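Long-range contacts in epimerase domain-containing protein (Bacillus cereus HuA2-4, PDB 6ZLK), which probably catalyses the reversible, NAD-dependent 4-epimerisation that interconverts UDP-glucuronic acid and UDP-galacturonic acid: residues A189-M197 with I250-S261; K233-G244 with A282-Y293. One frame throughout, in Å; residues are numbered along the deposited sequence.

Followed from the N terminus, the chain first runs through most of the nucleotide-binding domain and then enters helix 189-198. Contact 1 closes a loop when helix 250-261 returns to it, 53 residues after Met197. Inside that loop lies strand 239-242; contact 2 closes its own loop, 38 residues apart at the nearest ends, once helix 285-291 has come back to this strand, so contact 2 opens before contact 1 has closed and the two cross rather than nest. Their centres lie about 30 Å apart, and their nearest atoms about 10 Å. Contact 1 joins two helices beside the uridine end of the substrate; contact 2 lays a late helix against strand 239-242 of the large mixed sheet.

Contact 1: A189-M197 with I250-S261; sequences AFHRLIKQM and ILDIISMLEKIS. With UGA (uridine-5'-diphosphate-glucuronic acid), chain F.
Phe190 turns one ring face to Ile253, whose CG2 lies 4.0 Å from the ring centroid and 28° off the normal, a CH-pi contact; the two side chains cross at about a right angle. Ile253 CD1 comes within 3.5 Å of Phe190 CZ, while Ile250 CD1 sits at the ring edge. With its CG anti to the carbonyl carbon, Phe190 swings its ring across to this helix. One turn on, Ile194 CG1 lies across both methyls of Leu257, 3.7 Å from CD2. Met197 is a knob in the hole formed by Ile254, Leu257, Glu258 and Ser261: its CG extends anti to the backbone N (chi1 -174°), and the bend at chi3 brings CE to 3.7 Å from Leu257 CB. Its SD lies 3.3 Å from Ser261 OG, which donates to Leu257 O. Strand 203-206 and helix 299-313 add apolar cover. At the N-terminal ends of both helices, Ala189 N donates to UGA O2A (3.1 Å), Ile250 CD1 touches the ribose, and Arg192 NE donates almost straight (176°, 2.8 Å) to uracil O4, in plane at the guanidinium edge. This helix pair forms part of the UDP-sugar pocket of an extended short-chain dehydrogenase/reductase fold.

Contact 2: K233-G244 with A282-Y293; sequences KNIIGEVINIGG and ADISKASTLLQY
Ile240 CG2 rests 3.6 Å from Ala287 CB, while its CD1 arm points tip to tip at Leu291 and also meets Leu290 CD1; strand 239-242 and helix 285-291 pack through these apolar branches. Ile235, in the turn before the strand, and Leu290 slide past each other in opposite directions, and Ile242 CD1 crosses Leu291 at about a right angle. Ile284 CG2 packs 3.4 Å from Gly243 N, a buried polar atom without a partner in the model.

One salt bridge lies at the margin. Lys286, extended throughout with CG anti to the backbone N (chi1 -178°), brings NZ to 2.7 Å from Glu238 OE1, nearly along that oxygen's C-O axis; NZ also donates to Val239 O.

Hydrogen bonds between neutral groups follow further along the strand. Asn241 ND2 donates to Asp283 O at 3.0 Å and 169°, with the acceptor close to the amide plane; Asn241 OD1 is taken by Tyr130. Tyr293 OH donates to Gly243 O at 2.7 Å, the carbonyl oxygen lying at the ring edge. A water joins Asn241 O to Ala287 N, 2.8 Å from each.

Backbone carbonyls accept three of the four direct bonds, from side chains of both segments. The chemistry implies an apolar core with polar bonds along the strand from Glu238 to Gly243, the Ile235-Leu290 end resting on apolar contact, which seats the helix against the Rossmann-type sheet.

Contact 1: A189-M197 with I250-S261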
loop_
_atom_site.group_PDB
_atom_site.type_symbol
_atom_site.label_atom_id
_atom_site.label_comp_id
_atom_site.label_asym_id
_atom_site.label_seq_id
_atom_site.Cartn_x
_atom_site.Cartn_y
_atom_site.Cartn_z
ATOM N N ALA A 189 -10.207 -22.003 -6.235
ATOM C CA ALA A 189 -10.437 -23.304 -5.620
ATOM C C ALA A 189 -11.529 -24.058 -6.360
ATOM O O ALA A 189 -11.359 -25.271 -6.655
ATOM C CB ALA A 189 -10.823 -23.161 -4.183
ATOM N N PHE A 190 -12.692 -23.479 -6.550
ATOM C CA PHE A 190 -13.828 -24.286 -7.036
ATOM C C PHE A 190 -13.523 -24.796 -8.432
ATOM O O PHE A 190 -13.891 -25.937 -8.736
ATOM C CB PHE A 190 -15.149 -23.517 -6.999
ATOM C CG PHE A 190 -15.660 -23.192 -5.612
ATOM C CD1 PHE A 190 -14.949 -23.523 -4.470
ATOM C CD2 PHE A 190 -16.859 -22.519 -5.488
ATOM C CE1 PHE A 190 -15.425 -23.167 -3.223
ATOM C CE2 PHE A 190 -17.344 -22.177 -4.241
ATOM C CZ PHE A 190 -16.638 -22.542 -3.109
ATOM N N HIS A 191 -12.943 -23.972 -9.273
ATOM C CA HIS A 191 -12.591 -24.336 -10.662
ATOM C C HIS A 191 -11.628 -25.521 -10.585
ATOM O O HIS A 191 -11.875 -26.576 -11.213
ATOM C CB HIS A 191 -11.969 -23.172 -11.369
ATOM C CG HIS A 191 -11.740 -23.392 -12.829
ATOM N ND1 HIS A 191 -12.155 -22.463 -13.732
ATOM C CD2 HIS A 191 -11.108 -24.369 -13.527
ATOM C CE1 HIS A 191 -11.836 -22.882 -14.962
ATOM N NE2 HIS A 191 -11.206 -24.073 -14.840
ATOM N N ARG A 192 -10.575 -25.411 -9.772
ATOM C CA ARG A 192 -9.591 -26.518 -9.621
ATOM C C ARG A 192 -10.263 -27.778 -9.120
ATOM O O ARG A 192 -9.964 -28.869 -9.679
ATOM C CB ARG A 192 -8.387 -26.119 -8.743
ATOM C CG ARG A 192 -7.522 -25.041 -9.355
ATOM C CD ARG A 192 -6.480 -24.437 -8.414
ATOM N NE ARG A 192 -5.753 -25.483 -7.681
ATOM C CZ ARG A 192 -4.707 -26.128 -8.165
ATOM N NH1 ARG A 192 -4.207 -25.774 -9.342
ATOM N NH2 ARG A 192 -4.165 -27.131 -7.480
ATOM N N LEU A 193 -11.013 -27.696 -8.026
ATOM C CA LEU A 193 -11.586 -28.859 -7.342
ATOM C C LEU A 193 -12.582 -29.542 -8.259
ATOM O O LEU A 193 -12.603 -30.756 -8.278
ATOM C CB LEU A 193 -12.253 -28.414 -6.039
ATOM C CG LEU A 193 -11.264 -27.949 -4.984
ATOM C CD1 LEU A 193 -12.024 -27.338 -3.817
ATOM C CD2 LEU A 193 -10.416 -29.110 -4.473
ATOM N N ILE A 194 -13.413 -28.776 -8.969
ATOM C CA ILE A 194 -14.437 -29.408 -9.848
ATOM C C ILE A 194 -13.708 -30.090 -11.003
ATOM O O ILE A 194 -14.118 -31.230 -11.338
ATOM C CB ILE A 194 -15.473 -28.375 -10.310
ATOM C CG1 ILE A 194 -16.318 -27.843 -9.158
ATOM C CG2 ILE A 194 -16.328 -28.965 -11.423
ATOM C CD1 ILE A 194 -16.998 -26.498 -9.469
ATOM N N LYS A 195 -12.708 -29.462 -11.562
ATOM C CA LYS A 195 -11.920 -29.993 -12.687
ATOM C C LYS A 195 -11.289 -31.300 -12.193
ATOM O O LYS A 195 -11.391 -32.332 -12.918
ATOM C CB LYS A 195 -10.862 -28.999 -13.178
ATOM C CG LYS A 195 -10.054 -29.461 -14.383
ATOM C CD LYS A 195 -8.999 -28.473 -14.788
ATOM C CE LYS A 195 -8.399 -28.785 -16.133
ATOM N NZ LYS A 195 -7.639 -30.037 -16.053
ATOM N N GLN A 196 -10.649 -31.293 -11.014
ATOM C CA GLN A 196 -10.024 -32.514 -10.459
ATOM C C GLN A 196 -11.114 -33.560 -10.269
ATOM O O GLN A 196 -10.842 -34.730 -10.610
ATOM C CB GLN A 196 -9.266 -32.183 -9.167
ATOM C CG GLN A 196 -8.056 -31.313 -9.400
ATOM C CD GLN A 196 -7.637 -30.552 -8.153
ATOM O OE1 GLN A 196 -8.298 -30.635 -7.108
ATOM N NE2 GLN A 196 -6.574 -29.782 -8.290
ATOM N N MET A 197 -12.269 -33.214 -9.693
ATOM C CA MET A 197 -13.340 -34.202 -9.432
ATOM C C MET A 197 -13.809 -34.811 -10.751
ATOM O O MET A 197 -13.953 -36.070 -10.789
ATOM C CB MET A 197 -14.511 -33.544 -8.719
ATOM C CG MET A 197 -15.572 -34.519 -8.286
ATOM S SD MET A 197 -16.741 -33.763 -7.136
ATOM C CE MET A 197 -15.684 -33.222 -5.793
ATOM N N ILE A 250 -13.897 -25.530 2.868
ATOM C CA ILE A 250 -13.541 -26.260 1.654
ATOM C C ILE A 250 -14.038 -27.696 1.777
ATOM O O ILE A 250 -14.547 -28.249 0.760
ATOM C CB ILE A 250 -12.043 -26.144 1.392
ATOM C CG1 ILE A 250 -11.723 -24.715 0.978
ATOM C CG2 ILE A 250 -11.574 -27.185 0.414
ATOM C CD1 ILE A 250 -12.243 -24.355 -0.399
ATOM N N LEU A 251 -14.006 -28.283 2.961
ATOM C CA LEU A 251 -14.539 -29.652 3.125
ATOM C C LEU A 251 -16.047 -29.655 2.879
ATOM O O LEU A 251 -16.555 -30.647 2.286
ATOM C CB LEU A 251 -14.211 -30.159 4.518
ATOM C CG LEU A 251 -12.734 -30.450 4.763
ATOM C CD1 LEU A 251 -12.548 -30.830 6.216
ATOM C CD2 LEU A 251 -12.184 -31.499 3.833
ATOM N N ASP A 252 -16.757 -28.633 3.329
ATOM C CA ASP A 252 -18.227 -28.535 3.148
ATOM C C ASP A 252 -18.506 -28.489 1.645
ATOM O O ASP A 252 -19.431 -29.183 1.205
ATOM C CB ASP A 252 -18.809 -27.258 3.767
ATOM C CG ASP A 252 -18.817 -27.137 5.273
ATOM O OD1 ASP A 252 -18.778 -28.220 5.909
ATOM O OD2 ASP A 252 -18.821 -25.932 5.790
ATOM N N ILE A 253 -17.753 -27.678 0.903
ATOM C CA ILE A 253 -17.922 -27.484 -0.556
ATOM C C ILE A 253 -17.712 -28.832 -1.237
ATOM O O ILE A 253 -18.509 -29.196 -2.148
ATOM C CB ILE A 253 -16.958 -26.393 -1.060
ATOM C CG1 ILE A 253 -17.304 -25.012 -0.500
ATOM C CG2 ILE A 253 -16.908 -26.377 -2.579
ATOM C CD1 ILE A 253 -18.613 -24.467 -0.894
ATOM N N ILE A 254 -16.609 -29.521 -0.888
ATOM C CA ILE A 254 -16.305 -30.818 -1.519
ATOM C C ILE A 254 -17.512 -31.738 -1.293
ATOM O O ILE A 254 -17.887 -32.406 -2.269
ATOM C CB ILE A 254 -14.992 -31.398 -0.999
ATOM C CG1 ILE A 254 -13.818 -30.558 -1.485
ATOM C CG2 ILE A 254 -14.868 -32.852 -1.429
ATOM C CD1 ILE A 254 -12.496 -30.911 -0.861
ATOM N N SER A 255 -18.111 -31.794 -0.109
ATOM C CA SER A 255 -19.290 -32.669 0.135
ATOM C C SER A 255 -20.442 -32.276 -0.772
ATOM O O SER A 255 -21.096 -33.160 -1.310
ATOM C CB SER A 255 -19.715 -32.674 1.545
ATOM O OG SER A 255 -18.677 -33.254 2.296
ATOM N N MET A 256 -20.672 -30.991 -0.933
ATOM C CA MET A 256 -21.775 -30.521 -1.782
ATOM C C MET A 256 -21.467 -30.925 -3.215
ATOM O O MET A 256 -22.422 -31.335 -3.905
ATOM C CB MET A 256 -21.866 -28.999 -1.689
ATOM C CG MET A 256 -22.257 -28.581 -0.292
ATOM S SD MET A 256 -22.415 -26.797 -0.200
ATOM C CE MET A 256 -24.070 -26.765 -0.874
ATOM N N LEU A 257 -20.208 -30.873 -3.640
ATOM C CA LEU A 257 -19.841 -31.212 -5.030
ATOM C C LEU A 257 -19.991 -32.726 -5.219
ATOM O O LEU A 257 -20.361 -33.133 -6.331
ATOM C CB LEU A 257 -18.420 -30.736 -5.351
ATOM C CG LEU A 257 -18.280 -29.229 -5.595
ATOM C CD1 LEU A 257 -16.802 -28.886 -5.650
ATOM C CD2 LEU A 257 -18.991 -28.806 -6.849
ATOM N N GLU A 258 -19.627 -33.511 -4.222
ATOM C CA GLU A 258 -19.840 -34.986 -4.286
ATOM C C GLU A 258 -21.326 -35.269 -4.474
ATOM O O GLU A 258 -21.639 -36.184 -5.302
ATOM C CB GLU A 258 -19.302 -35.649 -3.020
ATOM C CG GLU A 258 -17.784 -35.670 -3.013
ATOM C CD GLU A 258 -17.174 -36.260 -1.760
ATOM O OE1 GLU A 258 -17.758 -36.085 -0.664
ATOM O OE2 GLU A 258 -16.096 -36.888 -1.898
ATOM N N LYS A 259 -22.202 -34.564 -3.769
ATOM C CA LYS A 259 -23.661 -34.827 -3.908
ATOM C C LYS A 259 -24.099 -34.433 -5.330
ATOM O O LYS A 259 -24.866 -35.207 -5.954
ATOM C CB LYS A 259 -24.483 -34.200 -2.786
ATOM C CG LYS A 259 -24.524 -32.683 -2.747
ATOM C CD LYS A 259 -25.457 -32.049 -1.691
ATOM C CE LYS A 259 -25.467 -30.520 -1.725
ATOM N NZ LYS A 259 -25.082 -29.980 -3.060
ATOM N N ILE A 260 -23.567 -33.342 -5.888
ATOM C CA ILE A 260 -23.924 -32.863 -7.257
ATOM C C ILE A 260 -23.408 -33.815 -8.322
ATOM O O ILE A 260 -24.190 -34.155 -9.246
ATOM C CB ILE A 260 -23.393 -31.436 -7.483
ATOM C CG1 ILE A 260 -24.157 -30.441 -6.630
ATOM C CG2 ILE A 260 -23.442 -31.079 -8.963
ATOM C CD1 ILE A 260 -23.491 -29.056 -6.481
ATOM N N SER A 261 -22.175 -34.279 -8.180
ATOM C CA SER A 261 -21.474 -35.069 -9.217
ATOM C C SER A 261 -21.817 -36.563 -9.139
ATOM O O SER A 261 -21.701 -37.234 -10.185
ATOM C CB SER A 261 -20.001 -34.872 -9.136
ATOM O OG SER A 261 -19.493 -35.431 -7.954
HETATM C "C1'" UGA F . -10.221 -15.173 -4.008
HETATM C "C2'" UGA F . -9.621 -14.594 -5.281
HETATM O "O2'" UGA F . -8.666 -15.530 -5.769
HETATM C "C3'" UGA F . -8.943 -13.264 -5.055
HETATM O "O3'" UGA F . -8.651 -12.711 -6.340
HETATM C "C4'" UGA F . -9.809 -12.308 -4.252
HETATM O "O4'" UGA F . -9.033 -11.148 -3.929
HETATM C "C5'" UGA F . -10.300 -12.995 -2.967
HETATM O "O5'" UGA F . -10.982 -14.206 -3.307
HETATM C "C6'" UGA F . -11.242 -12.179 -2.066
HETATM O "O'P" UGA F . -11.070 -10.991 -1.918
HETATM O "O'Q" UGA F . -12.115 -12.744 -1.463
HETATM P PB UGA F . -9.408 -16.887 -2.192
HETATM O O1B UGA F . -10.371 -16.587 -1.124
HETATM O O2B UGA F . -8.026 -17.345 -1.885
HETATM O O3B UGA F . -9.156 -15.706 -3.248
HETATM O O3A UGA F . -10.139 -17.923 -3.162
HETATM P PA UGA F . -9.868 -19.394 -3.720
HETATM O O1A UGA F . -8.685 -19.340 -4.583
HETATM O O2A UGA F . -11.154 -19.880 -4.247
HETATM O O5D UGA F . -9.480 -20.204 -2.380
HETATM C C5D UGA F . -10.384 -20.418 -1.313
HETATM C C4D UGA F . -9.776 -21.427 -0.386
HETATM O O4D UGA F . -9.503 -22.662 -1.091
HETATM C C3D UGA F . -8.447 -21.001 0.246
HETATM O O3D UGA F . -8.626 -21.229 1.646
HETATM C C2D UGA F . -7.399 -21.927 -0.377
HETATM O O2D UGA F . -6.506 -22.412 0.612
HETATM C C1D UGA F . -8.215 -23.148 -0.781
HETATM N N1 UGA F . -7.705 -23.868 -1.957
HETATM C C6 UGA F . -7.487 -23.232 -3.148
HETATM C C2 UGA F . -7.600 -25.246 -1.830
HETATM O O2 UGA F . -7.773 -25.845 -0.774
HETATM N N3 UGA F . -7.275 -25.891 -2.980
HETATM C C4 UGA F . -7.038 -25.324 -4.210
HETATM O O4 UGA F . -6.715 -26.063 -5.136
HETATM C C5 UGA F . -7.144 -23.889 -4.261
#

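Contact 2: K233-G244 with A282-Y293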
loop_
_atom_site.group_PDB
_atom_site.type_symbol
_atom_site.label_atom_id
_atom_site.label_comp_id
_atom_site.label_asym_id
_atom_site.label_seq_id
_atom_site.Cartn_x
_atom_site.Cartn_y
_atom_site.Cartn_z
ATOM N N LYS A 233 -28.888 6.434 -3.161
ATOM C CA LYS A 233 -28.171 6.917 -1.965
ATOM C C LYS A 233 -26.856 7.566 -2.410
ATOM O O LYS A 233 -26.317 7.152 -3.436
ATOM C CB LYS A 233 -27.964 5.776 -0.977
ATOM C CG LYS A 233 -29.239 5.239 -0.348
ATOM C CD LYS A 233 -29.142 5.138 1.160
ATOM C CE LYS A 233 -30.481 5.028 1.851
ATOM N NZ LYS A 233 -31.495 4.394 0.977
ATOM N N ASN A 234 -26.388 8.586 -1.694
ATOM C CA ASN A 234 -25.041 9.157 -1.909
ATOM C C ASN A 234 -24.056 8.196 -1.242
ATOM O O ASN A 234 -24.032 8.121 -0.012
ATOM C CB ASN A 234 -24.871 10.601 -1.432
ATOM C CG ASN A 234 -23.596 11.187 -2.011
ATOM O OD1 ASN A 234 -22.543 10.575 -1.940
ATOM N ND2 ASN A 234 -23.674 12.359 -2.617
ATOM N N ILE A 235 -23.245 7.506 -2.045
ATOM C CA ILE A 235 -22.269 6.503 -1.561
ATOM C C ILE A 235 -20.828 6.930 -1.845
ATOM O O ILE A 235 -19.890 6.141 -1.617
ATOM C CB ILE A 235 -22.583 5.109 -2.136
ATOM C CG1 ILE A 235 -22.417 5.056 -3.655
ATOM C CG2 ILE A 235 -23.973 4.677 -1.715
ATOM C CD1 ILE A 235 -22.496 3.659 -4.226
ATOM N N ILE A 236 -20.627 8.160 -2.259
ATOM C CA ILE A 236 -19.265 8.622 -2.612
ATOM C C ILE A 236 -18.413 8.598 -1.344
ATOM O O ILE A 236 -18.885 9.045 -0.261
ATOM C CB ILE A 236 -19.271 10.002 -3.274
ATOM C CG1 ILE A 236 -20.156 10.075 -4.520
ATOM C CG2 ILE A 236 -17.841 10.389 -3.535
ATOM C CD1 ILE A 236 -19.979 8.971 -5.524
ATOM N N GLY A 237 -17.206 8.070 -1.462
ATOM C CA GLY A 237 -16.195 7.944 -0.402
ATOM C C GLY A 237 -16.366 6.685 0.431
ATOM O O GLY A 237 -15.509 6.466 1.276
ATOM N N GLU A 238 -17.421 5.886 0.213
ATOM C CA GLU A 238 -17.781 4.735 1.064
ATOM C C GLU A 238 -17.005 3.478 0.628
ATOM O O GLU A 238 -16.735 3.303 -0.607
ATOM C CB GLU A 238 -19.257 4.372 0.993
ATOM C CG GLU A 238 -20.179 5.398 1.669
ATOM C CD GLU A 238 -19.812 5.770 3.100
ATOM O OE1 GLU A 238 -19.324 4.914 3.849
ATOM O OE2 GLU A 238 -20.014 6.944 3.463
ATOM N N VAL A 239 -16.575 2.707 1.590
ATOM C CA VAL A 239 -16.099 1.318 1.369
ATOM C C VAL A 239 -17.250 0.384 1.715
ATOM O O VAL A 239 -17.819 0.501 2.813
ATOM C CB VAL A 239 -14.862 1.016 2.212
ATOM C CG1 VAL A 239 -14.394 -0.419 2.023
ATOM C CG2 VAL A 239 -13.757 2.017 1.880
ATOM N N ILE A 240 -17.560 -0.566 0.841
ATOM C CA ILE A 240 -18.740 -1.444 0.969
ATOM C C ILE A 240 -18.304 -2.893 0.723
ATOM O O ILE A 240 -17.862 -3.169 -0.415
ATOM C CB ILE A 240 -19.863 -1.034 -0.010
ATOM C CG1 ILE A 240 -20.192 0.468 0.106
ATOM C CG2 ILE A 240 -21.058 -1.939 0.211
ATOM C CD1 ILE A 240 -21.277 0.942 -0.872
ATOM N N ASN A 241 -18.450 -3.747 1.711
ATOM C CA ASN A 241 -18.283 -5.222 1.535
ATOM C C ASN A 241 -19.416 -5.786 0.663
ATOM O O ASN A 241 -20.631 -5.473 0.872
ATOM C CB ASN A 241 -18.349 -5.982 2.834
ATOM C CG ASN A 241 -17.212 -5.665 3.777
ATOM O OD1 ASN A 241 -16.120 -5.345 3.365
ATOM N ND2 ASN A 241 -17.493 -5.775 5.067
ATOM N N ILE A 242 -19.063 -6.636 -0.294
ATOM C CA ILE A 242 -20.013 -7.415 -1.119
ATOM C C ILE A 242 -19.689 -8.894 -0.870
ATOM O O ILE A 242 -18.617 -9.354 -1.328
ATOM C CB ILE A 242 -19.873 -7.055 -2.613
ATOM C CG1 ILE A 242 -20.067 -5.550 -2.863
ATOM C CG2 ILE A 242 -20.801 -7.900 -3.473
ATOM C CD1 ILE A 242 -21.441 -5.059 -2.506
ATOM N N GLY A 243 -20.518 -9.574 -0.089
ATOM C CA GLY A 243 -20.338 -10.957 0.336
ATOM C C GLY A 243 -21.524 -11.810 -0.005
ATOM O O GLY A 243 -22.501 -11.311 -0.585
ATOM N N GLY A 244 -21.378 -13.081 0.312
ATOM C CA GLY A 244 -22.270 -14.088 -0.226
ATOM C C GLY A 244 -23.384 -14.453 0.700
ATOM O O GLY A 244 -23.460 -13.978 1.870
ATOM N N ALA A 282 -17.953 -11.633 5.749
ATOM C CA ALA A 282 -18.308 -10.213 5.569
ATOM C C ALA A 282 -19.495 -9.863 6.466
ATOM O O ALA A 282 -20.482 -10.588 6.508
ATOM C CB ALA A 282 -18.646 -9.923 4.139
ATOM N N ASP A 283 -19.441 -8.685 7.075
ATOM C CA ASP A 283 -20.656 -7.977 7.495
ATOM C C ASP A 283 -21.103 -7.198 6.248
ATOM O O ASP A 283 -20.366 -6.252 5.805
ATOM C CB ASP A 283 -20.317 -7.008 8.624
ATOM C CG ASP A 283 -21.520 -6.302 9.203
ATOM O OD1 ASP A 283 -22.553 -6.235 8.522
ATOM O OD2 ASP A 283 -21.400 -5.830 10.372
ATOM N N ILE A 284 -22.229 -7.584 5.681
ATOM C CA ILE A 284 -22.762 -6.931 4.464
ATOM C C ILE A 284 -23.912 -5.994 4.853
ATOM O O ILE A 284 -24.679 -5.645 3.993
ATOM C CB ILE A 284 -23.154 -7.991 3.426
ATOM C CG1 ILE A 284 -24.140 -9.024 3.985
ATOM C CG2 ILE A 284 -21.900 -8.642 2.859
ATOM C CD1 ILE A 284 -24.737 -9.955 2.939
ATOM N N SER A 285 -24.049 -5.618 6.132
ATOM C CA SER A 285 -25.086 -4.639 6.554
ATOM C C SER A 285 -25.012 -3.293 5.836
ATOM O O SER A 285 -26.071 -2.756 5.452
ATOM C CB SER A 285 -24.972 -4.446 8.068
ATOM O OG SER A 285 -24.942 -5.710 8.686
ATOM N N LYS A 286 -23.821 -2.768 5.610
ATOM C CA LYS A 286 -23.704 -1.469 4.941
ATOM C C LYS A 286 -24.221 -1.602 3.496
ATOM O O LYS A 286 -24.930 -0.720 3.010
ATOM C CB LYS A 286 -22.256 -1.019 5.032
ATOM C CG LYS A 286 -22.015 0.334 4.418
ATOM C CD LYS A 286 -20.594 0.690 4.698
ATOM C CE LYS A 286 -20.244 2.121 4.480
ATOM N NZ LYS A 286 -18.790 2.345 4.652
ATOM N N ALA A 287 -23.900 -2.701 2.799
ATOM C CA ALA A 287 -24.373 -2.874 1.415
ATOM C C ALA A 287 -25.902 -2.955 1.383
ATOM O O ALA A 287 -26.508 -2.452 0.454
ATOM C CB ALA A 287 -23.805 -4.133 0.822
ATOM N N SER A 288 -26.502 -3.596 2.396
ATOM C CA SER A 288 -27.977 -3.622 2.533
ATOM C C SER A 288 -28.526 -2.189 2.606
ATOM O O SER A 288 -29.446 -1.857 1.890
ATOM C CB SER A 288 -28.400 -4.442 3.756
ATOM O OG SER A 288 -29.807 -4.335 3.887
ATOM N N THR A 289 -27.965 -1.362 3.476
ATOM C CA THR A 289 -28.394 0.034 3.698
ATOM C C THR A 289 -28.212 0.851 2.419
ATOM O O THR A 289 -29.172 1.501 1.997
ATOM C CB THR A 289 -27.635 0.706 4.829
ATOM O OG1 THR A 289 -27.790 -0.062 6.024
ATOM C CG2 THR A 289 -28.087 2.132 5.051
ATOM N N LEU A 290 -27.029 0.824 1.820
ATOM C CA LEU A 290 -26.692 1.774 0.733
ATOM C C LEU A 290 -27.108 1.283 -0.639
ATOM O O LEU A 290 -27.371 2.171 -1.451
ATOM C CB LEU A 290 -25.207 2.068 0.763
ATOM C CG LEU A 290 -24.698 2.705 2.038
ATOM C CD1 LEU A 290 -23.213 2.871 1.957
ATOM C CD2 LEU A 290 -25.341 4.048 2.299
ATOM N N LEU A 291 -27.153 -0.045 -0.841
ATOM C CA LEU A 291 -27.339 -0.625 -2.193
ATOM C C LEU A 291 -28.598 -1.481 -2.250
ATOM O O LEU A 291 -28.882 -1.965 -3.333
ATOM C CB LEU A 291 -26.147 -1.469 -2.602
ATOM C CG LEU A 291 -24.782 -0.816 -2.451
ATOM C CD1 LEU A 291 -23.723 -1.806 -2.871
ATOM C CD2 LEU A 291 -24.690 0.490 -3.237
ATOM N N GLN A 292 -29.307 -1.685 -1.140
ATOM C CA GLN A 292 -30.386 -2.687 -1.076
ATOM C C GLN A 292 -29.831 -4.039 -1.535
ATOM O O GLN A 292 -30.548 -4.851 -2.083
ATOM C CB GLN A 292 -31.621 -2.208 -1.842
ATOM C CG GLN A 292 -32.267 -0.994 -1.199
ATOM C CD GLN A 292 -33.578 -0.735 -1.899
ATOM O OE1 GLN A 292 -33.615 -0.121 -2.964
ATOM N NE2 GLN A 292 -34.653 -1.283 -1.350
ATOM N N TYR A 293 -28.568 -4.309 -1.214
ATOM C CA TYR A 293 -27.925 -5.601 -1.543
ATOM C C TYR A 293 -28.458 -6.692 -0.641
ATOM O O TYR A 293 -28.475 -6.591 0.592
ATOM C CB TYR A 293 -26.410 -5.459 -1.410
ATOM C CG TYR A 293 -25.680 -6.729 -1.749
ATOM C CD1 TYR A 293 -25.723 -7.217 -3.045
ATOM C CD2 TYR A 293 -24.933 -7.402 -0.796
ATOM C CE1 TYR A 293 -25.101 -8.409 -3.353
ATOM C CE2 TYR A 293 -24.284 -8.586 -1.111
ATOM C CZ TYR A 293 -24.321 -9.037 -2.408
ATOM O OH TYR A 293 -23.650 -10.186 -2.729
HETATM O O HOH W 1 -21.604 -4.286 3.272
#